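PDB 7D7P: phosphodiesterase from Salpingoeca rosetta, which is a member of the cyclic nucleotide phosphodiesterase family, all-helical metal-binding proteins of the HD superfamily, and carries zinc and magnesium ions in this model. Local coordinates for residues Arg91-Lys96 against Phe184-Glu189; Phe83-Lys88 against Glu135-Leu140; Phe52-Asp57 against Asp335-Thr340; Ala259-Pro264 against Ile313-Phe318. All blocks are in the same frame, centred on the assembly; numbering follows the deposited sequence.

Contact 1 (Arg91-Lys96 against Phe184-Glu189); sequences RKWLQK and FEILLE
Ile186 sends its CG2 methyl into the angle between Trp93 and Lys96, and the way these three side chains are turned against one another carries most of the contact. The indole of Trp93 crosses the isoleucine at about a right angle, with CD1 of Trp93 3.7 Å from CG2 of Ile186. The same methyl lies 3.7 Å from CG of Lys96, so one branch serves two residues a helical turn apart. With CG2 of Ile186 opposite its backbone N and CG1 opposite the carbonyl carbon (chi1 -71°), CG1 also comes alongside the lysine, 4.1 Å from CG of Lys96. Leu187 approaches the indole from its pyrrole side at a slant, its CD1 3.8 Å from NE1 of Trp93. In this all-helical phosphodiesterase fold the contact joins helix 87-99 to the last turn of helix 174-187, beyond which the chain leaves the helix at Leu188. Lys96 gives only its aliphatic root: the chain bends at chi2 (63°) and carries the ammonium away from Ile186. Elsewhere on the same helix, NZ of Lys92 donates to OE1 of Gln95 over 3.0 Å, in the carbonyl plane. Trp93 is buried further against Ile141, Leu144 and Ser145 of helix 133-145, while Leu187 also packs on Val194.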
# COMPACT_ATOMS: atom_id res chain seq x y z
N ARG A 91 -33.26 29.40 4.51
CA ARG A 91 -33.90 28.51 3.54
C ARG A 91 -33.80 29.06 2.12
O ARG A 91 -33.64 28.30 1.17
CB ARG A 91 -35.36 28.28 3.93
CG ARG A 91 -35.52 27.52 5.23
CD ARG A 91 -36.98 27.33 5.61
NE ARG A 91 -37.12 26.55 6.83
CZ ARG A 91 -37.10 25.22 6.87
NH1 ARG A 91 -36.93 24.52 5.75
NH2 ARG A 91 -37.23 24.59 8.03
N LYS A 92 -33.88 30.39 1.97
CA LYS A 92 -33.70 30.99 0.65
C LYS A 92 -32.26 30.82 0.17
O LYS A 92 -32.02 30.55 -1.01
CB LYS A 92 -34.09 32.47 0.69
CG LYS A 92 -34.05 33.16 -0.67
CD LYS A 92 -35.00 32.50 -1.66
CE LYS A 92 -36.45 32.59 -1.19
NZ LYS A 92 -37.37 31.81 -2.06
N TRP A 93 -31.29 30.99 1.07
CA TRP A 93 -29.90 30.74 0.72
C TRP A 93 -29.68 29.28 0.33
O TRP A 93 -29.02 28.99 -0.67
CB TRP A 93 -28.99 31.13 1.90
CG TRP A 93 -27.57 30.69 1.76
CD1 TRP A 93 -26.59 31.28 1.01
CD2 TRP A 93 -26.95 29.57 2.42
NE1 TRP A 93 -25.41 30.60 1.15
CE2 TRP A 93 -25.60 29.54 2.01
CE3 TRP A 93 -27.40 28.59 3.30
CZ2 TRP A 93 -24.70 28.58 2.45
CZ3 TRP A 93 -26.51 27.63 3.75
CH2 TRP A 93 -25.18 27.63 3.32
N LEU A 94 -30.25 28.35 1.10
CA LEU A 94 -30.16 26.93 0.76
C LEU A 94 -30.69 26.66 -0.64
O LEU A 94 -30.07 25.92 -1.42
CB LEU A 94 -30.91 26.09 1.78
CG LEU A 94 -30.23 25.87 3.13
CD1 LEU A 94 -31.14 25.10 4.08
CD2 LEU A 94 -28.93 25.14 2.93
N GLN A 95 -31.84 27.24 -0.98
CA GLN A 95 -32.40 27.06 -2.32
C GLN A 95 -31.48 27.62 -3.39
O GLN A 95 -31.24 26.97 -4.41
CB GLN A 95 -33.78 27.73 -2.39
CG GLN A 95 -34.43 27.66 -3.76
CD GLN A 95 -35.78 28.36 -3.79
OE1 GLN A 95 -35.95 29.44 -3.22
NE2 GLN A 95 -36.75 27.74 -4.45
N LYS A 96 -30.94 28.82 -3.17
CA LYS A 96 -30.05 29.41 -4.16
C LYS A 96 -28.76 28.61 -4.31
O LYS A 96 -28.21 28.52 -5.41
CB LYS A 96 -29.73 30.86 -3.79
CG LYS A 96 -28.91 31.60 -4.83
CD LYS A 96 -29.65 31.73 -6.15
CE LYS A 96 -28.88 32.60 -7.14
NZ LYS A 96 -29.72 32.99 -8.31
N PHE A 184 -19.65 33.69 -2.15
CA PHE A 184 -19.91 35.02 -1.62
C PHE A 184 -20.89 35.81 -2.47
O PHE A 184 -21.63 36.64 -1.94
CB PHE A 184 -18.59 35.78 -1.46
CG PHE A 184 -17.72 35.25 -0.34
CD1 PHE A 184 -17.95 35.65 0.97
CD2 PHE A 184 -16.71 34.34 -0.59
CE1 PHE A 184 -17.18 35.16 2.00
CE2 PHE A 184 -15.93 33.85 0.43
CZ PHE A 184 -16.16 34.25 1.73
N GLU A 185 -20.93 35.55 -3.78
CA GLU A 185 -21.94 36.17 -4.63
C GLU A 185 -23.33 35.73 -4.21
O GLU A 185 -24.28 36.53 -4.22
CB GLU A 185 -21.67 35.82 -6.09
CG GLU A 185 -22.19 36.86 -7.08
CD GLU A 185 -21.33 38.11 -7.12
OE1 GLU A 185 -20.09 37.99 -6.96
OE2 GLU A 185 -21.89 39.21 -7.31
N ILE A 186 -23.49 34.46 -3.84
CA ILE A 186 -24.77 33.97 -3.35
C ILE A 186 -25.05 34.52 -1.96
O ILE A 186 -26.16 34.96 -1.66
CB ILE A 186 -24.79 32.43 -3.37
CG1 ILE A 186 -24.84 31.91 -4.80
CG2 ILE A 186 -25.96 31.90 -2.55
CD1 ILE A 186 -24.55 30.43 -4.90
N LEU A 187 -24.03 34.51 -1.10
CA LEU A 187 -24.22 34.85 0.31
C LEU A 187 -24.52 36.33 0.50
O LEU A 187 -25.45 36.70 1.22
CB LEU A 187 -22.98 34.45 1.11
CG LEU A 187 -23.07 34.52 2.63
CD1 LEU A 187 -24.12 33.53 3.12
CD2 LEU A 187 -21.72 34.24 3.26
N LEU A 188 -23.74 37.20 -0.15
CA LEU A 188 -23.90 38.64 0.03
C LEU A 188 -25.17 39.19 -0.61
O LEU A 188 -25.43 40.39 -0.46
CB LEU A 188 -22.68 39.38 -0.52
CG LEU A 188 -21.34 39.00 0.12
CD1 LEU A 188 -20.20 39.86 -0.42
CD2 LEU A 188 -21.42 39.09 1.64
N GLU A 189 -25.95 38.38 -1.31
CA GLU A 189 -27.25 38.83 -1.78
C GLU A 189 -28.18 39.08 -0.60
O GLU A 189 -28.12 38.38 0.42
CB GLU A 189 -27.85 37.81 -2.75
CG GLU A 189 -29.05 38.31 -3.53
CD GLU A 189 -30.35 38.11 -2.77
OE1 GLU A 189 -31.31 38.86 -3.02
OE2 GLU A 189 -30.40 37.20 -1.92

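Contact 2 (Phe83-Lys88 against Glu135-Leu140); sequences FNIDEK and ELLAML
Leu137 places its CD2 methyl over one face of the Phe83 ring, a CH-pi contact in which CD2 of Leu137 stands 4.0 Å from the centroid of the Phe83 ring, 18° off the normal. The methyl is displaced toward the rim, and CD2 of Phe83 is the ring atom nearest to it, 3.8 Å from CD2 of Leu137. CB of Leu137 touches the rim beside it, 3.9 Å from CE2 of Phe83. The second methyl of the leucine faces another partner: CD1 of Leu137 is 4.2 Å from CD1 of Ile85, the two side chains lying antiparallel. With CG anti to the backbone N (chi1 174°), one leucine of helix 133-145 thus divides its two methyls between two residues of the linker that joins helix 79-82 to helix 87-99, within the helical bundle of this phosphodiesterase. That linker ends in an N-cap at Asp86, whose OD1 accepts from the backbone N of Lys88 over 3.1 Å, the donor standing 52° out of the carboxylate plane. NZ of Lys88 reaches the same oxygen in a salt bridge whose hydrogen bond is weak. Farther out, the carbonyl of Phe83 takes a hydrogen bond from ND2 of Asn197, and Glu135 is bridged to both Arg205 and Arg248.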
# COMPACT_ATOMS: atom_id res chain seq x y z
N PHE A 83 -26.22 33.54 16.04
CA PHE A 83 -26.09 34.67 15.13
C PHE A 83 -27.43 35.28 14.73
O PHE A 83 -27.48 36.08 13.79
CB PHE A 83 -25.30 34.26 13.88
CG PHE A 83 -23.87 33.89 14.18
CD1 PHE A 83 -22.92 34.87 14.39
CD2 PHE A 83 -23.49 32.56 14.28
CE1 PHE A 83 -21.61 34.54 14.67
CE2 PHE A 83 -22.18 32.22 14.56
CZ PHE A 83 -21.24 33.21 14.76
N ASN A 84 -28.51 34.94 15.43
CA ASN A 84 -29.85 35.48 15.17
C ASN A 84 -30.20 35.36 13.69
O ASN A 84 -30.62 36.32 13.04
CB ASN A 84 -29.96 36.93 15.65
CG ASN A 84 -29.69 37.08 17.13
OD1 ASN A 84 -29.99 36.19 17.93
ND2 ASN A 84 -29.11 38.21 17.52
N ILE A 85 -30.01 34.15 13.15
CA ILE A 85 -30.17 33.91 11.72
C ILE A 85 -31.66 33.90 11.37
O ILE A 85 -32.45 33.20 12.00
CB ILE A 85 -29.50 32.59 11.32
CG1 ILE A 85 -27.98 32.75 11.27
CG2 ILE A 85 -30.05 32.10 9.99
CD1 ILE A 85 -27.23 31.46 11.01
N ASP A 86 -32.03 34.69 10.37
CA ASP A 86 -33.38 34.66 9.82
C ASP A 86 -33.57 33.34 9.07
O ASP A 86 -32.95 33.12 8.03
CB ASP A 86 -33.60 35.86 8.90
CG ASP A 86 -35.04 35.98 8.42
OD1 ASP A 86 -35.86 35.07 8.68
OD2 ASP A 86 -35.36 37.01 7.79
N GLU A 87 -34.43 32.47 9.59
CA GLU A 87 -34.61 31.15 9.00
C GLU A 87 -35.24 31.21 7.61
O GLU A 87 -35.09 30.26 6.84
CB GLU A 87 -35.45 30.27 9.92
CG GLU A 87 -34.66 29.70 11.08
CD GLU A 87 -35.53 29.06 12.14
OE1 GLU A 87 -36.03 27.94 11.90
OE2 GLU A 87 -35.72 29.67 13.21
N LYS A 88 -35.92 32.31 7.28
CA LYS A 88 -36.39 32.48 5.91
C LYS A 88 -35.23 32.79 4.96
O LYS A 88 -35.24 32.37 3.80
CB LYS A 88 -37.44 33.59 5.84
CG LYS A 88 -38.66 33.32 6.70
CD LYS A 88 -39.81 34.26 6.36
CE LYS A 88 -39.39 35.71 6.47
NZ LYS A 88 -38.91 36.06 7.84
N GLU A 135 -16.09 30.66 13.26
CA GLU A 135 -15.45 29.66 12.41
C GLU A 135 -16.36 28.45 12.18
O GLU A 135 -16.31 27.83 11.12
CB GLU A 135 -14.12 29.21 13.02
CG GLU A 135 -13.06 30.30 13.04
CD GLU A 135 -11.91 30.00 13.99
OE1 GLU A 135 -12.01 29.01 14.75
OE2 GLU A 135 -10.92 30.75 13.98
N LEU A 136 -17.20 28.12 13.17
CA LEU A 136 -18.15 27.02 12.98
C LEU A 136 -19.17 27.35 11.90
O LEU A 136 -19.44 26.54 11.01
CB LEU A 136 -18.85 26.70 14.30
CG LEU A 136 -19.91 25.61 14.26
CD1 LEU A 136 -19.30 24.28 13.85
CD2 LEU A 136 -20.62 25.49 15.61
N LEU A 137 -19.75 28.56 11.97
CA LEU A 137 -20.66 29.00 10.92
C LEU A 137 -19.96 29.04 9.56
O LEU A 137 -20.56 28.67 8.54
CB LEU A 137 -21.23 30.37 11.27
CG LEU A 137 -22.10 31.07 10.21
CD1 LEU A 137 -23.38 30.28 9.95
CD2 LEU A 137 -22.42 32.50 10.63
N ALA A 138 -18.70 29.47 9.54
CA ALA A 138 -17.96 29.52 8.28
C ALA A 138 -17.72 28.13 7.70
O ALA A 138 -17.73 27.96 6.48
CB ALA A 138 -16.62 30.23 8.49
N MET A 139 -17.51 27.12 8.55
CA MET A 139 -17.27 25.78 8.04
C MET A 139 -18.53 25.19 7.42
O MET A 139 -18.44 24.44 6.43
CB MET A 139 -16.75 24.88 9.16
CG MET A 139 -15.34 25.24 9.63
SD MET A 139 -14.13 25.17 8.30
CE MET A 139 -14.08 23.40 8.01
N LEU A 140 -19.70 25.51 7.97
CA LEU A 140 -20.95 25.02 7.39
C LEU A 140 -21.20 25.64 6.02
O LEU A 140 -21.61 24.94 5.09
CB LEU A 140 -22.12 25.32 8.33
CG LEU A 140 -22.05 24.73 9.75
CD1 LEU A 140 -23.38 24.92 10.47
CD2 LEU A 140 -21.65 23.27 9.71

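Contact 3 (Phe52-Asp57 against Asp335-Thr340)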
# COMPACT_ATOMS: atom_id res chain seq x y z
N PHE A 52 -26.65 12.34 14.03
CA PHE A 52 -25.25 11.92 14.15
C PHE A 52 -25.14 10.46 13.73
O PHE A 52 -25.34 9.54 14.52
CB PHE A 52 -24.74 12.13 15.57
CG PHE A 52 -23.25 12.23 15.67
CD1 PHE A 52 -22.47 11.10 15.86
CD2 PHE A 52 -22.62 13.46 15.58
CE1 PHE A 52 -21.09 11.20 15.95
CE2 PHE A 52 -21.25 13.57 15.66
CZ PHE A 52 -20.48 12.43 15.85
N THR A 53 -24.80 10.25 12.45
CA THR A 53 -24.59 8.90 11.94
C THR A 53 -23.58 8.95 10.80
O THR A 53 -23.76 9.69 9.83
CB THR A 53 -25.91 8.27 11.46
OG1 THR A 53 -25.63 7.11 10.66
CG2 THR A 53 -26.73 9.26 10.64
N TRP A 54 -22.50 8.17 10.94
CA TRP A 54 -21.47 8.12 9.91
C TRP A 54 -21.90 7.36 8.67
O TRP A 54 -21.19 7.40 7.66
CB TRP A 54 -20.20 7.49 10.49
CG TRP A 54 -19.52 8.35 11.52
CD1 TRP A 54 -19.78 8.38 12.86
CD2 TRP A 54 -18.48 9.31 11.30
NE1 TRP A 54 -18.96 9.29 13.48
CE2 TRP A 54 -18.16 9.88 12.54
CE3 TRP A 54 -17.80 9.75 10.16
CZ2 TRP A 54 -17.18 10.86 12.68
CZ3 TRP A 54 -16.83 10.72 10.30
CH2 TRP A 54 -16.53 11.27 11.55
N ASP A 55 -23.04 6.67 8.72
CA ASP A 55 -23.57 5.94 7.57
C ASP A 55 -24.43 6.81 6.67
O ASP A 55 -25.04 6.28 5.73
CB ASP A 55 -24.38 4.73 8.05
CG ASP A 55 -23.51 3.63 8.63
OD1 ASP A 55 -22.28 3.79 8.67
OD2 ASP A 55 -24.08 2.60 9.05
N PHE A 56 -24.49 8.11 6.92
CA PHE A 56 -25.35 8.99 6.14
C PHE A 56 -24.94 9.00 4.67
O PHE A 56 -23.76 9.11 4.35
CB PHE A 56 -25.31 10.41 6.71
CG PHE A 56 -25.99 11.44 5.85
CD1 PHE A 56 -27.37 11.59 5.88
CD2 PHE A 56 -25.25 12.25 5.01
CE1 PHE A 56 -28.00 12.53 5.09
CE2 PHE A 56 -25.88 13.20 4.21
CZ PHE A 56 -27.25 13.33 4.25
N ASP A 57 -25.93 8.89 3.79
CA ASP A 57 -25.72 8.93 2.35
C ASP A 57 -26.84 9.73 1.72
O ASP A 57 -28.01 9.37 1.83
CB ASP A 57 -25.67 7.51 1.76
CG ASP A 57 -25.11 7.48 0.35
OD1 ASP A 57 -24.89 8.57 -0.22
OD2 ASP A 57 -24.89 6.38 -0.18
N ASP A 335 -9.60 7.44 14.65
CA ASP A 335 -8.90 6.29 14.08
C ASP A 335 -9.83 5.15 13.69
O ASP A 335 -9.39 4.22 13.02
CB ASP A 335 -7.82 5.79 15.05
CG ASP A 335 -8.38 5.28 16.37
OD1 ASP A 335 -9.61 5.34 16.58
OD2 ASP A 335 -7.58 4.83 17.21
N PHE A 336 -11.11 5.21 14.09
CA PHE A 336 -12.06 4.21 13.62
C PHE A 336 -12.29 4.31 12.11
O PHE A 336 -12.71 3.32 11.50
CB PHE A 336 -13.39 4.34 14.36
CG PHE A 336 -14.13 5.62 14.07
CD1 PHE A 336 -13.88 6.76 14.82
CD2 PHE A 336 -15.09 5.67 13.07
CE1 PHE A 336 -14.56 7.94 14.56
CE2 PHE A 336 -15.77 6.85 12.81
CZ PHE A 336 -15.51 7.98 13.55
N LEU A 337 -12.03 5.48 11.52
CA LEU A 337 -12.15 5.63 10.07
C LEU A 337 -11.14 4.76 9.33
O LEU A 337 -11.40 4.34 8.20
CB LEU A 337 -11.97 7.09 9.68
CG LEU A 337 -13.00 8.06 10.28
CD1 LEU A 337 -12.53 9.50 10.15
CD2 LEU A 337 -14.35 7.86 9.62
N LEU A 338 -9.99 4.48 9.95
CA LEU A 338 -9.00 3.61 9.32
C LEU A 338 -9.54 2.19 9.15
O LEU A 338 -9.19 1.50 8.18
CB LEU A 338 -7.71 3.60 10.13
CG LEU A 338 -6.83 4.85 10.01
CD1 LEU A 338 -5.69 4.80 11.01
CD2 LEU A 338 -6.30 4.99 8.59
N ASP A 339 -10.38 1.74 10.08
CA ASP A 339 -11.02 0.43 9.94
C ASP A 339 -12.06 0.43 8.83
O ASP A 339 -12.24 -0.59 8.16
CB ASP A 339 -11.65 0.00 11.26
CG ASP A 339 -10.63 -0.16 12.38
OD1 ASP A 339 -9.47 -0.54 12.08
OD2 ASP A 339 -10.97 0.09 13.55
N THR A 340 -12.76 1.56 8.64
CA THR A 340 -13.68 1.66 7.51
C THR A 340 -12.91 1.68 6.19
O THR A 340 -13.31 1.01 5.22
CB THR A 340 -14.54 2.92 7.64
OG1 THR A 340 -15.29 2.86 8.86
CG2 THR A 340 -15.50 3.03 6.46
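An edge-to-face aromatic pair joins the N-terminal loop between helices 43-47 and 63-76 to the N-terminal part of helix 336-359 of this phosphodiesterase. Phe336 presents its edge to a face of the Trp54 indole, the planes standing at 78° with 5.0 Å between the centroids of the Phe336 ring and the five-membered ring of Trp54. CZ of Phe336 does most of the touching, 3.4 Å from both CE2 and CZ2 of Trp54, while CE2 of Phe336 follows at 3.9 Å from CE2 of Trp54. Phe336 reaches the indole with its CG between the backbone N and the carbonyl carbon (chi1 67°), the crowded position. Leu337 meets the six-membered part of the indole obliquely, its CD2 3.8 Å from CZ3 of Trp54. Trp54 itself is carried by a type I turn from Thr53 to Phe56, within which OG1 of Thr53 accepts from the backbone N of Asp55 over 3.3 Å, forming an ST turn. The carbonyls of Trp54 and Phe56 both accept from NZ of Lys266. Around this pair, Trp54 also leans on Ser125 of helix 109-126, and Leu337 touches His324 of helix 305-330.

Contact 4 (Ala259-Pro264 against Ile313-Phe318); sequences ADLHNP and IGFINF. With ZN (zinc ion), chain G.
Zinc is gripped by OD1 of Asp260 at 2.3 Å, and the other carboxylate oxygen, OD2 of Asp260, accepts from water 1 over 2.6 Å. That water is itself a ligand, 2.5 Å from the zinc, so the aspartate holds the metal with one oxygen and steadies a metal-bound water with the other. Water 2 is also bound, and His111, His146 and Asp147 complete the site, in the histidine and aspartate pattern of the HD superfamily. NE2 of His262 is hydrogen-bonded to ND1 of His111, a second-shell bond that would help fix the rotation of that zinc-binding imidazole.

Directly after Asp260 the chain leaves helix 245-260 through an inverse gamma turn centred on Leu261, and here the packing against helix 305-330 begins. Phe315, with CG opposite its backbone N (chi1 -177°), offers the edge of its ring: CZ of Phe315 lies 4.2 Å from CD2 of Leu261, near the ring plane. Pro264 faces the next residue of the helix, its CB 4.1 Å from CG1 of Ile316. Both meetings are apolar and no hydrogen bond crosses between the segments; the side chain of Asp260 takes no part in this packing. Ala259 and His262 lean on helix 109-126, Asn263 packs against helix 268-291, and O of Pro264 accepts from ND2 of Asn344 on helix 336-359, so that 259-264 lies among these three helices and helix 305-330.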
# COMPACT_ATOMS: atom_id res chain seq x y z
N ALA A 259 -13.51 15.81 4.78
CA ALA A 259 -14.92 15.59 4.49
C ALA A 259 -15.18 15.56 2.99
O ALA A 259 -16.12 14.88 2.54
CB ALA A 259 -15.78 16.67 5.15
N ASP A 260 -14.37 16.27 2.20
CA ASP A 260 -14.53 16.24 0.75
C ASP A 260 -14.30 14.83 0.20
O ASP A 260 -14.99 14.39 -0.72
CB ASP A 260 -13.57 17.24 0.10
CG ASP A 260 -13.93 17.52 -1.35
OD1 ASP A 260 -15.05 17.18 -1.77
OD2 ASP A 260 -13.08 18.08 -2.08
N LEU A 261 -13.33 14.12 0.76
CA LEU A 261 -13.02 12.75 0.34
C LEU A 261 -13.80 11.74 1.19
O LEU A 261 -13.24 10.91 1.90
CB LEU A 261 -11.52 12.50 0.42
CG LEU A 261 -10.61 13.49 -0.31
CD1 LEU A 261 -9.14 13.11 -0.12
CD2 LEU A 261 -10.96 13.56 -1.78
N HIS A 262 -15.13 11.84 1.10
CA HIS A 262 -16.01 11.03 1.95
C HIS A 262 -16.23 9.62 1.42
O HIS A 262 -16.71 8.77 2.18
CB HIS A 262 -17.36 11.73 2.12
CG HIS A 262 -18.06 12.05 0.84
ND1 HIS A 262 -18.62 11.07 0.03
CD2 HIS A 262 -18.30 13.23 0.22
CE1 HIS A 262 -19.16 11.64 -1.03
NE2 HIS A 262 -18.98 12.95 -0.94
N ASN A 263 -15.88 9.34 0.16
CA ASN A 263 -16.17 8.03 -0.42
C ASN A 263 -15.55 6.87 0.37
O ASN A 263 -16.29 5.93 0.71
CB ASN A 263 -15.71 8.00 -1.88
CG ASN A 263 -16.71 8.66 -2.81
OD1 ASN A 263 -17.60 9.38 -2.37
ND2 ASN A 263 -16.56 8.41 -4.11
N PRO A 264 -14.25 6.86 0.69
CA PRO A 264 -13.67 5.68 1.35
C PRO A 264 -14.01 5.54 2.82
O PRO A 264 -13.68 4.51 3.42
CB PRO A 264 -12.16 5.86 1.15
CG PRO A 264 -12.01 7.01 0.19
CD PRO A 264 -13.20 7.86 0.40
N ILE A 313 -8.32 1.09 -5.37
CA ILE A 313 -7.23 0.51 -4.59
C ILE A 313 -6.03 1.45 -4.57
O ILE A 313 -5.42 1.69 -3.52
CB ILE A 313 -6.85 -0.87 -5.14
CG1 ILE A 313 -8.00 -1.86 -4.95
CG2 ILE A 313 -5.59 -1.39 -4.47
CD1 ILE A 313 -7.89 -3.09 -5.82
N GLY A 314 -5.68 2.00 -5.73
CA GLY A 314 -4.56 2.93 -5.79
C GLY A 314 -4.85 4.24 -5.06
O GLY A 314 -3.98 4.77 -4.37
N PHE A 315 -6.07 4.76 -5.21
CA PHE A 315 -6.42 6.01 -4.55
C PHE A 315 -6.43 5.86 -3.04
O PHE A 315 -6.02 6.77 -2.31
CB PHE A 315 -7.78 6.50 -5.06
CG PHE A 315 -8.20 7.83 -4.50
CD1 PHE A 315 -7.45 8.97 -4.74
CD2 PHE A 315 -9.35 7.93 -3.73
CE1 PHE A 315 -7.84 10.19 -4.23
CE2 PHE A 315 -9.74 9.16 -3.21
CZ PHE A 315 -8.99 10.29 -3.46
N ILE A 316 -6.89 4.71 -2.54
CA ILE A 316 -6.92 4.48 -1.10
C ILE A 316 -5.51 4.22 -0.57
O ILE A 316 -5.12 4.74 0.48
CB ILE A 316 -7.88 3.32 -0.77
CG1 ILE A 316 -9.33 3.76 -0.99
CG2 ILE A 316 -7.67 2.83 0.65
CD1 ILE A 316 -10.32 2.62 -0.96
N ASN A 317 -4.71 3.42 -1.30
CA ASN A 317 -3.41 3.02 -0.78
C ASN A 317 -2.42 4.18 -0.73
O ASN A 317 -1.57 4.22 0.16
CB ASN A 317 -2.84 1.88 -1.61
CG ASN A 317 -3.02 0.52 -0.95
OD1 ASN A 317 -3.29 0.44 0.25
ND2 ASN A 317 -2.89 -0.54 -1.73
N PHE A 318 -2.51 5.12 -1.67
CA PHE A 318 -1.51 6.17 -1.78
C PHE A 318 -2.01 7.55 -1.40
O PHE A 318 -1.19 8.46 -1.23
CB PHE A 318 -0.95 6.21 -3.21
CG PHE A 318 -0.03 5.07 -3.53
CD1 PHE A 318 1.20 4.95 -2.90
CD2 PHE A 318 -0.40 4.11 -4.46
CE1 PHE A 318 2.04 3.89 -3.18
CE2 PHE A 318 0.44 3.05 -4.75
CZ PHE A 318 1.67 2.94 -4.11
ZN ZN G . -16.08 18.23 -3.49
O HOH W 1 -14.01 19.53 -3.99
O HOH W 2 -15.07 16.66 -4.97

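From the N terminus, the loop 52-57 comes first, and its pairing with 335-340 in contact 3 closes the longest loop, inside which the other three contacts are nested. Next come 83-88 and 91-96, adjoining segments whose partners follow in the same order, 135-140 and then 184-189, so contacts 2 and 1 cross; contact 2 ties the linker leading into helix 87-99 to helix 133-145, and contact 1 ties the helix itself to helix 174-187. Contact 4 opens only after these have closed, and joins the end of helix 245-260 to helix 305-330 on the opposite side of the chain's centre. It touches contact 3, where CG2 of Thr340 lies 3.8 Å from O of Pro264.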